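Local structure of anthranilate synthase component I (Streptococcus pneumoniae serotype 4, 5KCK) at residues E51-N56 and D120-V125; L182-H187 and Q417-Q422; E198-L203 and A425-D430. The protein belongs to the family of first components of anthranilate synthases, enzymes with extensive antiparallel sheets flanked by helices, and is present here as a two-chain assembly. All blocks are in the same frame, centred on the assembly; numbering follows the deposited sequence.

Interaction 1: E51-N56 and D120-V125; sequences EIKFEN and DMHFFV
Phe54 faces two residues at once, Asp120 and Met121, which makes a classic beta bulge at one end of an otherwise regular antiparallel pairing. Phe54 O receives Met121 N at 3.2 Å, on a lone pair in the carbonyl plane, and Asp120 N in a weak bond. Ile52 and Phe123 form a hydrogen-bonded pair, with Ile52 N to Phe123 O at 2.8 Å. The face with Glu51, Lys53, His122 and Phe124 mixes charge and aromatic rings. Glu51, its CG anti to the backbone N (chi1 175°), runs alongside the Phe124 ring to His122, and His122 NE2 donates to Glu51 OE2 at 2.8 Å, almost in the ring plane but from above the carboxylate. Lys53 CE lies over the His122 face in a CH-pi contact, 4.1 Å from the centroid, while Lys53 NZ makes long salt bridges to Glu51 and Glu55. On the other face the selenomethionine Met121 brings its CE within 3.8 Å of Ile52 CG2, and both residues pack on helix 70-78. With His122 ND1 bonded to Tyr250, both ring nitrogens are engaged, which fixes the rotation of the imidazole; the carboxylate would favour a proton on NE2, an effect the nearby lysine probably tempers.

Interaction 2: L182-H187 and Q417-Q422; sequences LDFKPH and QRAYVQ
Phe184 packs on Ala419 and Val421, and His187 on Tyr420, within an antiparallel sheet in which strands 185-186 and 418-427 both pair with strand 211-221, so the contact joins next-but-one neighbours through side chains and one backbone carbonyl, without direct strand pairing. The CA atoms of Phe184 and Ala419 stay 8.3 Å apart, and a large aromatic suits this gap. With its CG beside the backbone N (chi1 -80°), Phe184 swings its ring end inward, bringing CE1 to 3.3 Å from Ala419 O and 3.7 Å from Val421 CG2. In Val421, chi1 of -66° sets CG1 anti to the carbonyl carbon and leaves CG2 in the crowded position; the phenylalanine and valine side chains cross at about a right angle. Ala419, small enough to let the ring come near its backbone, also offers CB to Leu182 CD1 at 4.1 Å. Met412 of strand 411-415 touches Phe184, Ala419 and Val421, completing an apolar cluster. Tyr420 instead meets His187. A histidine fits here because both its nitrogens find partners, ND1 with Glu385 and NE2 with Ser219. So held, the imidazole meets the tyrosine edge to edge, with His187 CE1 4.0 Å from Tyr420 CE2.

Interaction 3: E198-L203 and A425-D430; sequences ETARDL and AGIVYD
Arg201 lays the aliphatic part of its side chain against the backbone carbonyls of Val428 and Tyr429: its CG lies 3.4 Å from Tyr429 O and 3.6 Å from Val428 O, and its CD is 3.6 Å from Tyr429 O. A trans first torsion (chi1 -166°) carries CG out beside the helix, and the bend at chi3 (66°) then turns the guanidinium back along its own helix. There Arg201 NH2 forms a salt bridge with Asp202 OD1 at 3.3 Å. Arginine suits this partly exposed place because its methylenes can pack while its charge stays at the surface; Arg205 lies close to it, and Asp202 probably offsets part of the repulsion between the two arginines. Deeper in, Ile427 points CG2, its branch anti to the backbone N, at the helix backbone, 4.0 Å from Arg201 N and 4.3 Å from Ala200 CB. Alanine's single methyl lets the helix approach the strand end closely. Ala200 and Ile427 both also touch Leu214 of strand 211-221, and Ala200 meets Leu382 of helix 372-382, while Ile427 reaches Glu436 of helix 433-446; helix 190-205 thus packs where strand 418-427 gives way to a loop.

Interactions 2 and 3 share strand 418-427, the first using its start and the second its end, with centres 26 Å apart. Their other partners also follow each other in the chain, as strand 185-186 leads into helix 190-205, so the same two parts of the chain meet twice, first by side chains across strand 211-221, then by helix packing at the strand's end. Interaction 1 belongs to a different sheet and closes before the others open: its centre is 24 Å from that of interaction 2, with about 13 Å between nearest atoms, and 35 Å from that of interaction 3. A glycerol, probably from crystallisation, binds Gln417 N at the edge of interaction 2.

Interaction 1: E51-N56 and D120-V125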
loop_
_atom_site.group_PDB
_atom_site.type_symbol
_atom_site.label_atom_id
_atom_site.label_comp_id
_atom_site.label_asym_id
_atom_site.label_seq_id
_atom_site.Cartn_x
_atom_site.Cartn_y
_atom_site.Cartn_z
ATOM N N GLU A 51 -17.746 -24.998 -15.465
ATOM C CA GLU A 51 -18.033 -23.832 -16.285
ATOM C C GLU A 51 -19.543 -23.727 -16.435
ATOM O O GLU A 51 -20.199 -24.695 -16.835
ATOM C CB GLU A 51 -17.380 -23.958 -17.664
ATOM C CG GLU A 51 -17.718 -22.837 -18.614
ATOM C CD GLU A 51 -17.234 -23.107 -20.031
ATOM O OE1 GLU A 51 -17.769 -24.029 -20.685
ATOM O OE2 GLU A 51 -16.318 -22.394 -20.487
ATOM N N ILE A 52 -20.096 -22.567 -16.110
ATOM C CA ILE A 52 -21.527 -22.329 -16.255
ATOM C C ILE A 52 -21.709 -21.162 -17.206
ATOM O O ILE A 52 -21.160 -20.077 -16.983
ATOM C CB ILE A 52 -22.208 -22.061 -14.909
ATOM C CG1 ILE A 52 -21.985 -23.261 -13.991
ATOM C CG2 ILE A 52 -23.697 -21.784 -15.121
ATOM C CD1 ILE A 52 -22.608 -23.127 -12.653
ATOM N N LYS A 53 -22.473 -21.385 -18.267
ATOM C CA LYS A 53 -22.533 -20.435 -19.362
ATOM C C LYS A 53 -23.946 -20.406 -19.926
ATOM O O LYS A 53 -24.622 -21.438 -19.981
ATOM C CB LYS A 53 -21.487 -20.809 -20.433
ATOM C CG LYS A 53 -21.900 -20.599 -21.864
ATOM C CD LYS A 53 -21.118 -21.507 -22.803
ATOM C CE LYS A 53 -19.648 -21.140 -22.870
ATOM N NZ LYS A 53 -18.925 -21.997 -23.866
ATOM N N PHE A 54 -24.392 -19.212 -20.315
ATOM C CA PHE A 54 -25.670 -19.000 -20.989
ATOM C C PHE A 54 -25.390 -18.319 -22.321
ATOM O O PHE A 54 -24.875 -17.193 -22.353
ATOM C CB PHE A 54 -26.611 -18.140 -20.137
ATOM C CG PHE A 54 -28.044 -18.138 -20.610
ATOM C CD1 PHE A 54 -28.816 -19.284 -20.537
ATOM C CD2 PHE A 54 -28.627 -16.981 -21.094
ATOM C CE1 PHE A 54 -30.138 -19.283 -20.960
ATOM C CE2 PHE A 54 -29.946 -16.973 -21.519
ATOM C CZ PHE A 54 -30.704 -18.127 -21.448
ATOM N N GLU A 55 -25.699 -19.003 -23.415
ATOM C CA GLU A 55 -25.543 -18.377 -24.716
ATOM C C GLU A 55 -26.593 -18.930 -25.665
ATOM O O GLU A 55 -27.008 -20.087 -25.551
ATOM C CB GLU A 55 -24.125 -18.563 -25.276
ATOM C CG GLU A 55 -23.747 -19.962 -25.705
ATOM C CD GLU A 55 -22.282 -20.055 -26.106
ATOM O OE1 GLU A 55 -21.659 -18.999 -26.351
ATOM O OE2 GLU A 55 -21.746 -21.178 -26.167
ATOM N N ASN A 56 -27.044 -18.067 -26.577
ATOM C CA ASN A 56 -28.031 -18.432 -27.592
ATOM C C ASN A 56 -29.274 -19.046 -26.954
ATOM O O ASN A 56 -29.866 -19.991 -27.476
ATOM C CB ASN A 56 -27.422 -19.375 -28.632
ATOM C CG ASN A 56 -26.204 -18.777 -29.327
ATOM O OD1 ASN A 56 -26.181 -17.587 -29.651
ATOM N ND2 ASN A 56 -25.185 -19.603 -29.559
ATOM N N ASP A 120 -23.992 -14.570 -22.999
ATOM C CA ASP A 120 -24.694 -13.623 -22.150
ATOM C C ASP A 120 -24.314 -13.774 -20.685
ATOM O O ASP A 120 -24.449 -12.814 -19.921
ATOM C CB ASP A 120 -26.193 -13.775 -22.363
ATOM C CG ASP A 120 -26.592 -13.439 -23.787
ATOM O OD1 ASP A 120 -26.624 -12.239 -24.117
ATOM O OD2 ASP A 120 -26.834 -14.367 -24.588
HETATM N N MSE A 121 -23.807 -14.938 -20.295
HETATM C CA MSE A 121 -23.320 -15.180 -18.948
HETATM C C MSE A 121 -22.233 -16.236 -19.026
HETATM O O MSE A 121 -22.363 -17.207 -19.774
HETATM C CB MSE A 121 -24.451 -15.643 -18.023
HETATM C CG MSE A 121 -24.015 -15.919 -16.613
HETATM SE SE MSE A 121 -25.454 -16.641 -15.505
HETATM C CE MSE A 121 -25.320 -18.514 -16.037
ATOM N N HIS A 122 -21.167 -16.046 -18.256
ATOM C CA HIS A 122 -20.061 -16.994 -18.233
ATOM C C HIS A 122 -19.401 -16.937 -16.862
ATOM O O HIS A 122 -18.852 -15.899 -16.473
ATOM C CB HIS A 122 -19.053 -16.678 -19.336
ATOM C CG HIS A 122 -18.265 -17.864 -19.798
ATOM N ND1 HIS A 122 -17.576 -17.879 -20.992
ATOM C CD2 HIS A 122 -18.053 -19.075 -19.226
ATOM C CE1 HIS A 122 -16.980 -19.050 -21.138
ATOM N NE2 HIS A 122 -17.251 -19.792 -20.079
ATOM N N PHE A 123 -19.459 -18.045 -16.130
ATOM C CA PHE A 123 -18.791 -18.164 -14.844
ATOM C C PHE A 123 -17.943 -19.423 -14.818
ATOM O O PHE A 123 -18.332 -20.459 -15.370
ATOM C CB PHE A 123 -19.799 -18.213 -13.675
ATOM C CG PHE A 123 -20.400 -16.882 -13.337
ATOM C CD1 PHE A 123 -19.734 -16.002 -12.495
ATOM C CD2 PHE A 123 -21.636 -16.509 -13.855
ATOM C CE1 PHE A 123 -20.286 -14.769 -12.177
ATOM C CE2 PHE A 123 -22.198 -15.278 -13.543
ATOM C CZ PHE A 123 -21.522 -14.404 -12.705
ATOM N N PHE A 124 -16.795 -19.331 -14.167
ATOM C CA PHE A 124 -16.062 -20.512 -13.741
ATOM C C PHE A 124 -16.264 -20.702 -12.237
ATOM O O PHE A 124 -16.352 -19.732 -11.477
ATOM C CB PHE A 124 -14.568 -20.390 -14.060
ATOM C CG PHE A 124 -14.226 -20.461 -15.525
ATOM C CD1 PHE A 124 -14.439 -21.623 -16.253
ATOM C CD2 PHE A 124 -13.625 -19.386 -16.158
ATOM C CE1 PHE A 124 -14.097 -21.699 -17.602
ATOM C CE2 PHE A 124 -13.271 -19.457 -17.499
ATOM C CZ PHE A 124 -13.514 -20.612 -18.224
ATOM N N VAL A 125 -16.316 -21.960 -11.806
ATOM C CA VAL A 125 -16.614 -22.309 -10.417
ATOM C C VAL A 125 -15.378 -22.953 -9.802
ATOM O O VAL A 125 -14.922 -23.999 -10.273
ATOM C CB VAL A 125 -17.832 -23.240 -10.326
ATOM C CG1 VAL A 125 -18.185 -23.501 -8.880
ATOM C CG2 VAL A 125 -19.008 -22.637 -11.088
#

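Interaction 2: L182-H187 and Q417-Q422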
loop_
_atom_site.group_PDB
_atom_site.type_symbol
_atom_site.label_atom_id
_atom_site.label_comp_id
_atom_site.label_asym_id
_atom_site.label_seq_id
_atom_site.Cartn_x
_atom_site.Cartn_y
_atom_site.Cartn_z
ATOM N N LEU A 182 -2.628 0.531 -29.484
ATOM C CA LEU A 182 -3.613 0.081 -30.455
ATOM C C LEU A 182 -4.190 1.249 -31.247
ATOM O O LEU A 182 -4.341 2.365 -30.739
ATOM C CB LEU A 182 -4.741 -0.667 -29.748
ATOM C CG LEU A 182 -4.317 -1.907 -28.968
ATOM C CD1 LEU A 182 -5.268 -2.148 -27.804
ATOM C CD2 LEU A 182 -4.293 -3.099 -29.891
ATOM N N ASP A 183 -4.520 0.978 -32.505
ATOM C CA ASP A 183 -5.185 1.950 -33.368
ATOM C C ASP A 183 -6.675 1.619 -33.383
ATOM O O ASP A 183 -7.130 0.782 -34.168
ATOM C CB ASP A 183 -4.590 1.941 -34.770
ATOM C CG ASP A 183 -5.206 3.006 -35.667
ATOM O OD1 ASP A 183 -5.888 3.910 -35.132
ATOM O OD2 ASP A 183 -5.000 2.951 -36.902
ATOM N N PHE A 184 -7.435 2.291 -32.520
ATOM C CA PHE A 184 -8.856 2.012 -32.371
ATOM C C PHE A 184 -9.663 2.696 -33.467
ATOM O O PHE A 184 -9.455 3.875 -33.762
ATOM C CB PHE A 184 -9.339 2.466 -30.997
ATOM C CG PHE A 184 -9.019 1.500 -29.897
ATOM C CD1 PHE A 184 -9.856 0.428 -29.636
ATOM C CD2 PHE A 184 -7.880 1.655 -29.129
ATOM C CE1 PHE A 184 -9.567 -0.473 -28.618
ATOM C CE2 PHE A 184 -7.581 0.757 -28.113
ATOM C CZ PHE A 184 -8.429 -0.306 -27.858
ATOM N N LYS A 185 -10.590 1.948 -34.069
ATOM C CA LYS A 185 -11.453 2.496 -35.099
ATOM C C LYS A 185 -12.900 2.506 -34.619
ATOM O O LYS A 185 -13.333 1.566 -33.945
ATOM C CB LYS A 185 -11.355 1.681 -36.395
ATOM C CG LYS A 185 -9.924 1.397 -36.870
ATOM C CD LYS A 185 -9.268 2.621 -37.480
ATOM C CE LYS A 185 -7.948 2.264 -38.154
ATOM N NZ LYS A 185 -7.395 3.403 -38.949
ATOM N N PRO A 186 -13.669 3.542 -34.946
ATOM C CA PRO A 186 -15.056 3.601 -34.473
ATOM C C PRO A 186 -15.928 2.582 -35.189
ATOM O O PRO A 186 -15.660 2.189 -36.325
ATOM C CB PRO A 186 -15.485 5.031 -34.811
ATOM C CG PRO A 186 -14.650 5.389 -36.012
ATOM C CD PRO A 186 -13.318 4.690 -35.803
ATOM N N HIS A 187 -16.981 2.140 -34.506
ATOM C CA HIS A 187 -17.906 1.212 -35.135
ATOM C C HIS A 187 -19.080 1.907 -35.808
ATOM O O HIS A 187 -19.784 1.272 -36.600
ATOM C CB HIS A 187 -18.418 0.193 -34.115
ATOM C CG HIS A 187 -17.439 -0.901 -33.834
ATOM N ND1 HIS A 187 -17.825 -2.170 -33.462
ATOM C CD2 HIS A 187 -16.085 -0.918 -33.880
ATOM C CE1 HIS A 187 -16.752 -2.923 -33.289
ATOM N NE2 HIS A 187 -15.682 -2.186 -33.536
ATOM N N GLN A 417 -9.321 -11.700 -32.301
ATOM C CA GLN A 417 -8.058 -11.010 -32.567
ATOM C C GLN A 417 -8.217 -9.490 -32.571
ATOM O O GLN A 417 -7.402 -8.776 -33.164
ATOM C CB GLN A 417 -7.439 -11.495 -33.884
ATOM C CG GLN A 417 -7.387 -13.012 -34.022
ATOM C CD GLN A 417 -6.139 -13.611 -33.405
ATOM O OE1 GLN A 417 -6.207 -14.357 -32.423
ATOM N NE2 GLN A 417 -4.986 -13.296 -33.988
ATOM N N ARG A 418 -9.253 -8.980 -31.910
ATOM C CA ARG A 418 -9.486 -7.551 -31.782
ATOM C C ARG A 418 -9.646 -7.189 -30.310
ATOM O O ARG A 418 -9.875 -8.050 -29.460
ATOM C CB ARG A 418 -10.729 -7.108 -32.569
ATOM C CG ARG A 418 -10.580 -7.235 -34.069
ATOM C CD ARG A 418 -11.777 -6.647 -34.815
ATOM N NE ARG A 418 -11.801 -5.185 -34.795
ATOM C CZ ARG A 418 -11.007 -4.416 -35.529
ATOM N NH1 ARG A 418 -10.112 -4.973 -36.337
ATOM N NH2 ARG A 418 -11.102 -3.094 -35.452
ATOM N N ALA A 419 -9.513 -5.898 -30.015
ATOM C CA ALA A 419 -9.721 -5.367 -28.673
ATOM C C ALA A 419 -10.874 -4.377 -28.732
ATOM O O ALA A 419 -10.815 -3.404 -29.492
ATOM C CB ALA A 419 -8.452 -4.694 -28.147
ATOM N N TYR A 420 -11.911 -4.613 -27.935
ATOM C CA TYR A 420 -13.124 -3.803 -27.981
ATOM C C TYR A 420 -13.252 -2.974 -26.713
ATOM O O TYR A 420 -13.168 -3.508 -25.601
ATOM C CB TYR A 420 -14.373 -4.672 -28.143
ATOM C CG TYR A 420 -14.351 -5.623 -29.322
ATOM C CD1 TYR A 420 -13.831 -6.908 -29.200
ATOM C CD2 TYR A 420 -14.877 -5.243 -30.552
ATOM C CE1 TYR A 420 -13.830 -7.779 -30.277
ATOM C CE2 TYR A 420 -14.884 -6.102 -31.624
ATOM C CZ TYR A 420 -14.362 -7.367 -31.488
ATOM O OH TYR A 420 -14.369 -8.215 -32.574
ATOM N N VAL A 421 -13.482 -1.675 -26.881
ATOM C CA VAL A 421 -13.838 -0.811 -25.763
ATOM C C VAL A 421 -15.118 -0.070 -26.117
ATOM O O VAL A 421 -15.461 0.093 -27.290
ATOM C CB VAL A 421 -12.713 0.183 -25.413
ATOM C CG1 VAL A 421 -11.506 -0.568 -24.889
ATOM C CG2 VAL A 421 -12.343 0.999 -26.640
ATOM N N GLN A 422 -15.817 0.393 -25.081
ATOM C CA GLN A 422 -17.135 0.981 -25.262
ATOM C C GLN A 422 -17.415 1.940 -24.112
ATOM O O GLN A 422 -17.024 1.676 -22.973
ATOM C CB GLN A 422 -18.209 -0.117 -25.331
ATOM C CG GLN A 422 -19.607 0.370 -25.666
ATOM C CD GLN A 422 -20.475 -0.726 -26.269
ATOM O OE1 GLN A 422 -20.038 -1.863 -26.410
ATOM N NE2 GLN A 422 -21.708 -0.383 -26.631
#

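Interaction 3: E198-L203 and A425-D430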
loop_
_atom_site.group_PDB
_atom_site.type_symbol
_atom_site.label_atom_id
_atom_site.label_comp_id
_atom_site.label_asym_id
_atom_site.label_seq_id
_atom_site.Cartn_x
_atom_site.Cartn_y
_atom_site.Cartn_z
ATOM N N GLU A 198 -29.520 13.018 -31.145
ATOM C CA GLU A 198 -30.611 13.920 -31.501
ATOM C C GLU A 198 -31.964 13.234 -31.357
ATOM O O GLU A 198 -32.911 13.810 -30.811
ATOM C CB GLU A 198 -30.411 14.434 -32.931
ATOM C CG GLU A 198 -31.638 15.112 -33.534
ATOM C CD GLU A 198 -32.302 14.289 -34.637
ATOM O OE1 GLU A 198 -31.650 13.365 -35.176
ATOM O OE2 GLU A 198 -33.477 14.570 -34.966
ATOM N N THR A 199 -32.071 12.000 -31.855
ATOM C CA THR A 199 -33.320 11.252 -31.761
ATOM C C THR A 199 -33.723 11.044 -30.306
ATOM O O THR A 199 -34.878 11.276 -29.928
ATOM C CB THR A 199 -33.166 9.911 -32.481
ATOM O OG1 THR A 199 -32.776 10.143 -33.839
ATOM C CG2 THR A 199 -34.462 9.130 -32.463
ATOM N N ALA A 200 -32.771 10.616 -29.472
ATOM C CA ALA A 200 -33.049 10.431 -28.053
ATOM C C ALA A 200 -33.387 11.755 -27.382
ATOM O O ALA A 200 -34.314 11.824 -26.564
ATOM C CB ALA A 200 -31.857 9.765 -27.362
ATOM N N ARG A 201 -32.652 12.819 -27.718
ATOM C CA ARG A 201 -32.951 14.130 -27.148
ATOM C C ARG A 201 -34.391 14.535 -27.447
ATOM O O ARG A 201 -35.117 14.980 -26.554
ATOM C CB ARG A 201 -31.978 15.183 -27.679
ATOM C CG ARG A 201 -32.012 16.487 -26.891
ATOM C CD ARG A 201 -31.348 17.635 -27.627
ATOM N NE ARG A 201 -32.091 17.998 -28.827
ATOM C CZ ARG A 201 -31.605 17.923 -30.063
ATOM N NH1 ARG A 201 -30.361 17.513 -30.269
ATOM N NH2 ARG A 201 -32.366 18.268 -31.092
ATOM N N ASP A 202 -34.826 14.356 -28.697
ATOM C CA ASP A 202 -36.178 14.748 -29.074
ATOM C C ASP A 202 -37.224 13.936 -28.324
ATOM O O ASP A 202 -38.266 14.476 -27.931
ATOM C CB ASP A 202 -36.374 14.601 -30.581
ATOM C CG ASP A 202 -35.649 15.671 -31.366
ATOM O OD1 ASP A 202 -35.194 16.655 -30.743
ATOM O OD2 ASP A 202 -35.546 15.532 -32.606
ATOM N N LEU A 203 -36.978 12.635 -28.135
ATOM C CA LEU A 203 -37.905 11.817 -27.355
ATOM C C LEU A 203 -38.045 12.354 -25.941
ATOM O O LEU A 203 -39.159 12.458 -25.415
ATOM C CB LEU A 203 -37.435 10.366 -27.320
ATOM C CG LEU A 203 -37.539 9.569 -28.616
ATOM C CD1 LEU A 203 -36.700 8.307 -28.514
ATOM C CD2 LEU A 203 -38.989 9.234 -28.891
ATOM N N ALA A 425 -22.931 7.839 -22.788
ATOM C CA ALA A 425 -23.167 9.185 -22.294
ATOM C C ALA A 425 -24.641 9.338 -21.964
ATOM O O ALA A 425 -25.504 8.877 -22.715
ATOM C CB ALA A 425 -22.736 10.244 -23.307
ATOM N N GLY A 426 -24.920 9.970 -20.831
ATOM C CA GLY A 426 -26.289 10.226 -20.444
ATOM C C GLY A 426 -26.882 11.371 -21.236
ATOM O O GLY A 426 -26.501 12.533 -21.050
ATOM N N ILE A 427 -27.811 11.053 -22.131
ATOM C CA ILE A 427 -28.480 12.075 -22.926
ATOM C C ILE A 427 -29.639 12.642 -22.121
ATOM O O ILE A 427 -30.442 11.893 -21.549
ATOM C CB ILE A 427 -28.964 11.498 -24.263
ATOM C CG1 ILE A 427 -27.839 10.722 -24.952
ATOM C CG2 ILE A 427 -29.528 12.615 -25.149
ATOM C CD1 ILE A 427 -26.525 11.492 -25.064
ATOM N N VAL A 428 -29.717 13.970 -22.064
ATOM C CA VAL A 428 -30.807 14.661 -21.387
ATOM C C VAL A 428 -31.395 15.691 -22.341
ATOM O O VAL A 428 -31.023 15.752 -23.518
ATOM C CB VAL A 428 -30.338 15.314 -20.075
ATOM C CG1 VAL A 428 -30.170 14.266 -19.005
ATOM C CG2 VAL A 428 -29.037 16.078 -20.294
ATOM N N TYR A 429 -32.312 16.519 -21.835
ATOM C CA TYR A 429 -33.099 17.365 -22.723
ATOM C C TYR A 429 -32.259 18.457 -23.379
ATOM O O TYR A 429 -32.567 18.877 -24.499
ATOM C CB TYR A 429 -34.276 17.968 -21.956
ATOM C CG TYR A 429 -33.920 19.102 -21.022
ATOM C CD1 TYR A 429 -33.546 18.857 -19.708
ATOM C CD2 TYR A 429 -33.980 20.425 -21.452
ATOM C CE1 TYR A 429 -33.230 19.895 -18.850
ATOM C CE2 TYR A 429 -33.664 21.468 -20.604
ATOM C CZ TYR A 429 -33.293 21.199 -19.304
ATOM O OH TYR A 429 -32.983 22.243 -18.461
ATOM N N ASP A 430 -31.200 18.926 -22.715
ATOM C CA ASP A 430 -30.336 19.970 -23.258
ATOM C C ASP A 430 -28.965 19.434 -23.673
ATOM O O ASP A 430 -27.967 20.154 -23.595
ATOM C CB ASP A 430 -30.187 21.117 -22.258
ATOM C CG ASP A 430 -29.605 20.671 -20.925
ATOM O OD1 ASP A 430 -29.706 19.469 -20.591
ATOM O OD2 ASP A 430 -29.055 21.536 -20.202
#